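Local coordinates for protein peptidyl-prolyl cis-trans isomerase ([Pseudomonas syringae] pv. tomato str. DC3000, PDB 5XB0) that probably catalyses the cis-trans isomerisation of peptide bonds preceding proline, through the FKBP-type domain that this fragment of a longer protein contains, at residues K64-S69 with T120-E125. Residues are numbered along the deposited sequence; the frame is centred on the assembly and turned at random.
Sequences KIFDQS and TPLVFE
The ring of F66 reaches across to the strand that begins at L122 and meets both L122 and F124 with its far end. Against F124 it forms an offset edge-to-face pair: the edge of F66 is directed toward the face of F124, with centroids 5.7 Å apart and planes at 86°. The closest atoms, F66 CZ and F124 CZ, are 3.7 Å apart, and F124 CZ lies near the plane of the F66 ring. L122 takes up the neighbouring part of the same ring with both branches, its CD2 lying 3.8 Å from F66 CE2 and its CD1 touching F66 CZ; the forked end of a leucine thus sets two methyls against CE2 and CZ, while F124 CZ meets the same CZ. With chi1 at 63°, CG of F66 stands opposite the hydrogen on CA, which brings CZ and CE2 to L122 and F124.

Strands 65-68 and 122-132 both pair antiparallel with strand 51-59, which separates their backbones; the CA atoms of F66 and L122 are 9.4 Å apart. A long, flat phenylalanine is therefore well matched to spanning the face of the intervening strand. As in other FKBPs, the F66 and F124 rings probably line the proline-binding pocket, with W84 at its base. A tartaric acid molecule, probably from the crystallisation liquor, lies about 4 Å from the F66 side chain, consistent with a pocket there. F66 also belongs to a classic beta bulge, in which it and D67 both face G58. Next to it, D67 OD2 is hydrogen-bonded to Y56 OH. A flat ring suits F124 because it can offer a face to the edge of F66 and still pair edge-to-face with the ring of W84.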
ATOM      1  N   LYS A  64      -2.225  12.500   5.881  1.00 15.76           N
ATOM      2  CA  LYS A  64      -3.195  12.101   6.900  1.00 17.29           C
ATOM      3  C   LYS A  64      -3.210  10.592   7.113  1.00 16.84           C
ATOM      4  O   LYS A  64      -3.368   9.833   6.167  1.00 16.57           O
ATOM      5  CB  LYS A  64      -4.602  12.559   6.532  1.00 19.41           C
ATOM      6  CG  LYS A  64      -5.631  12.220   7.612  1.00 25.72           C
ATOM      7  CD  LYS A  64      -7.051  12.189   7.069  1.00 35.06           C
ATOM      8  CE  LYS A  64      -8.038  11.770   8.151  1.00 43.38           C
ATOM      9  NZ  LYS A  64      -9.425  11.615   7.623  1.00 47.40           N
ATOM     10  N   ILE A  65      -3.050  10.166   8.360  1.00 15.78           N
ATOM     11  CA  ILE A  65      -3.159   8.753   8.693  1.00 14.64           C
ATOM     12  C   ILE A  65      -4.617   8.331   8.705  1.00 17.85           C
ATOM     13  O   ILE A  65      -5.410   8.885   9.465  1.00 23.73           O
ATOM     14  CB  ILE A  65      -2.525   8.463  10.052  1.00 14.85           C
ATOM     15  CG1 ILE A  65      -1.025   8.745   9.999  1.00 18.64           C
ATOM     16  CG2 ILE A  65      -2.813   7.020  10.489  1.00 18.54           C
ATOM     17  CD1 ILE A  65      -0.350   8.615  11.362  1.00 23.76           C
ATOM     18  N   PHE A  66      -4.974   7.359   7.869  1.00 14.18           N
ATOM     19  CA  PHE A  66      -6.355   6.885   7.852  1.00 14.68           C
ATOM     20  C   PHE A  66      -6.533   5.584   8.633  1.00 16.32           C
ATOM     21  O   PHE A  66      -7.648   5.255   9.035  1.00 19.26           O
ATOM     22  CB  PHE A  66      -6.862   6.711   6.421  1.00 17.87           C
ATOM     23  CG  PHE A  66      -6.119   5.683   5.629  1.00 15.82           C
ATOM     24  CD1 PHE A  66      -6.460   4.336   5.715  1.00 18.16           C
ATOM     25  CD2 PHE A  66      -5.082   6.056   4.793  1.00 16.14           C
ATOM     26  CE1 PHE A  66      -5.773   3.381   4.979  1.00 17.12           C
ATOM     27  CE2 PHE A  66      -4.407   5.105   4.052  1.00 15.89           C
ATOM     28  CZ  PHE A  66      -4.753   3.768   4.153  1.00 17.66           C
ATOM     29  N   ASP A  67      -5.438   4.856   8.851  1.00 15.05           N
ATOM     30  CA  ASP A  67      -5.462   3.641   9.665  1.00 14.83           C
ATOM     31  C   ASP A  67      -4.029   3.285  10.039  1.00 17.25           C
ATOM     32  O   ASP A  67      -3.103   3.561   9.272  1.00 15.54           O
ATOM     33  CB  ASP A  67      -6.128   2.480   8.918  1.00 16.65           C
ATOM     34  CG  ASP A  67      -6.372   1.257   9.808  1.00 19.88           C
ATOM     35  OD1 ASP A  67      -6.534   1.425  11.031  1.00 22.40           O
ATOM     36  OD2 ASP A  67      -6.406   0.122   9.277  1.00 19.20           O
ATOM     37  N   GLN A  68      -3.850   2.677  11.208  1.00 15.57           N
ATOM     38  CA  GLN A  68      -2.538   2.173  11.610  1.00 16.02           C
ATOM     39  C   GLN A  68      -2.691   1.071  12.645  1.00 15.42           C
ATOM     40  O   GLN A  68      -3.719   0.968  13.312  1.00 16.63           O
ATOM     41  CB  GLN A  68      -1.665   3.309  12.155  1.00 14.59           C
ATOM     42  CG  GLN A  68      -2.146   3.898  13.466  1.00 14.00           C
ATOM     43  CD  GLN A  68      -1.370   5.135  13.865  1.00 17.38           C
ATOM     44  OE1 GLN A  68      -1.951   6.176  14.150  1.00 22.32           O
ATOM     45  NE2 GLN A  68      -0.052   5.019  13.906  1.00 16.92           N
ATOM     46  N   SER A  69      -1.671   0.227  12.756  1.00 14.44           N
ATOM     47  CA  SER A  69      -1.671  -0.844  13.738  1.00 14.50           C
ATOM     48  C   SER A  69      -1.413  -0.318  15.147  1.00 19.56           C
ATOM     49  O   SER A  69      -0.784   0.727  15.325  1.00 17.33           O
ATOM     50  CB  SER A  69      -0.615  -1.886  13.360  1.00 17.30           C
ATOM     51  OG  SER A  69       0.668  -1.277  13.287  1.00 17.40           O
ATOM     52  N   THR A 120      -8.047   7.808  -4.733  1.00 13.07           N
ATOM     53  CA  THR A 120      -6.990   8.205  -3.810  1.00 16.67           C
ATOM     54  C   THR A 120      -5.906   7.131  -3.725  1.00 14.13           C
ATOM     55  O   THR A 120      -6.143   6.043  -3.194  1.00 17.21           O
ATOM     56  CB  THR A 120      -7.553   8.465  -2.412  1.00 13.97           C
ATOM     57  OG1 THR A 120      -8.581   9.459  -2.488  1.00 16.21           O
ATOM     58  CG2 THR A 120      -6.470   8.953  -1.471  1.00 15.26           C
ATOM     59  N   PRO A 121      -4.709   7.428  -4.249  1.00 14.10           N
ATOM     60  CA  PRO A 121      -3.578   6.529  -3.988  1.00 13.34           C
ATOM     61  C   PRO A 121      -3.231   6.520  -2.497  1.00 16.56           C
ATOM     62  O   PRO A 121      -3.453   7.516  -1.814  1.00 15.51           O
ATOM     63  CB  PRO A 121      -2.447   7.121  -4.832  1.00 17.13           C
ATOM     64  CG  PRO A 121      -2.819   8.564  -5.019  1.00 20.33           C
ATOM     65  CD  PRO A 121      -4.316   8.660  -4.955  1.00 15.53           C
ATOM     66  N   LEU A 122      -2.723   5.403  -1.993  1.00 14.14           N
ATOM     67  CA  LEU A 122      -2.448   5.272  -0.561  1.00 14.85           C
ATOM     68  C   LEU A 122      -0.967   5.049  -0.314  1.00 16.67           C
ATOM     69  O   LEU A 122      -0.303   4.376  -1.099  1.00 16.35           O
ATOM     70  CB  LEU A 122      -3.249   4.115   0.036  1.00 13.88           C
ATOM     71  CG  LEU A 122      -4.766   4.172  -0.172  1.00 13.63           C
ATOM     72  CD1 LEU A 122      -5.437   2.969   0.489  1.00 15.59           C
ATOM     73  CD2 LEU A 122      -5.307   5.481   0.397  1.00 18.67           C
ATOM     74  N   VAL A 123      -0.459   5.600   0.784  1.00 13.59           N
ATOM     75  CA  VAL A 123       0.949   5.437   1.144  1.00 14.81           C
ATOM     76  C   VAL A 123       1.050   4.660   2.442  1.00 14.51           C
ATOM     77  O   VAL A 123       0.528   5.091   3.461  1.00 17.52           O
ATOM     78  CB  VAL A 123       1.653   6.791   1.304  1.00 14.45           C
ATOM     79  CG1 VAL A 123       3.124   6.590   1.591  1.00 20.45           C
ATOM     80  CG2 VAL A 123       1.456   7.641   0.035  1.00 15.53           C
ATOM     81  N   PHE A 124       1.691   3.498   2.390  1.00 11.54           N
ATOM     82  CA  PHE A 124       1.858   2.663   3.579  1.00 14.69           C
ATOM     83  C   PHE A 124       3.301   2.585   4.016  1.00 14.30           C
ATOM     84  O   PHE A 124       4.201   2.522   3.188  1.00 16.60           O
ATOM     85  CB  PHE A 124       1.370   1.241   3.316  1.00 15.22           C
ATOM     86  CG  PHE A 124      -0.109   1.113   3.221  1.00 15.09           C
ATOM     87  CD1 PHE A 124      -0.862   0.858   4.354  1.00 16.50           C
ATOM     88  CD2 PHE A 124      -0.750   1.213   1.997  1.00 15.73           C
ATOM     89  CE1 PHE A 124      -2.245   0.723   4.266  1.00 16.51           C
ATOM     90  CE2 PHE A 124      -2.134   1.088   1.908  1.00 16.61           C
ATOM     91  CZ  PHE A 124      -2.875   0.836   3.046  1.00 16.68           C
ATOM     92  N   GLU A 125       3.525   2.574   5.323  1.00 12.96           N
ATOM     93  CA  GLU A 125       4.792   2.088   5.831  1.00 14.18           C
ATOM     94  C   GLU A 125       4.503   0.780   6.557  1.00 14.07           C
ATOM     95  O   GLU A 125       3.631   0.744   7.412  1.00 16.08           O
ATOM     96  CB  GLU A 125       5.449   3.121   6.745  1.00 18.17           C
ATOM     97  CG  GLU A 125       5.903   4.350   5.963  1.00 25.85           C
ATOM     98  CD  GLU A 125       7.006   5.128   6.649  1.00 45.05           C
ATOM     99  OE1 GLU A 125       7.664   4.571   7.555  1.00 38.97           O
ATOM    100  OE2 GLU A 125       7.219   6.299   6.268  1.00 54.34           O
TER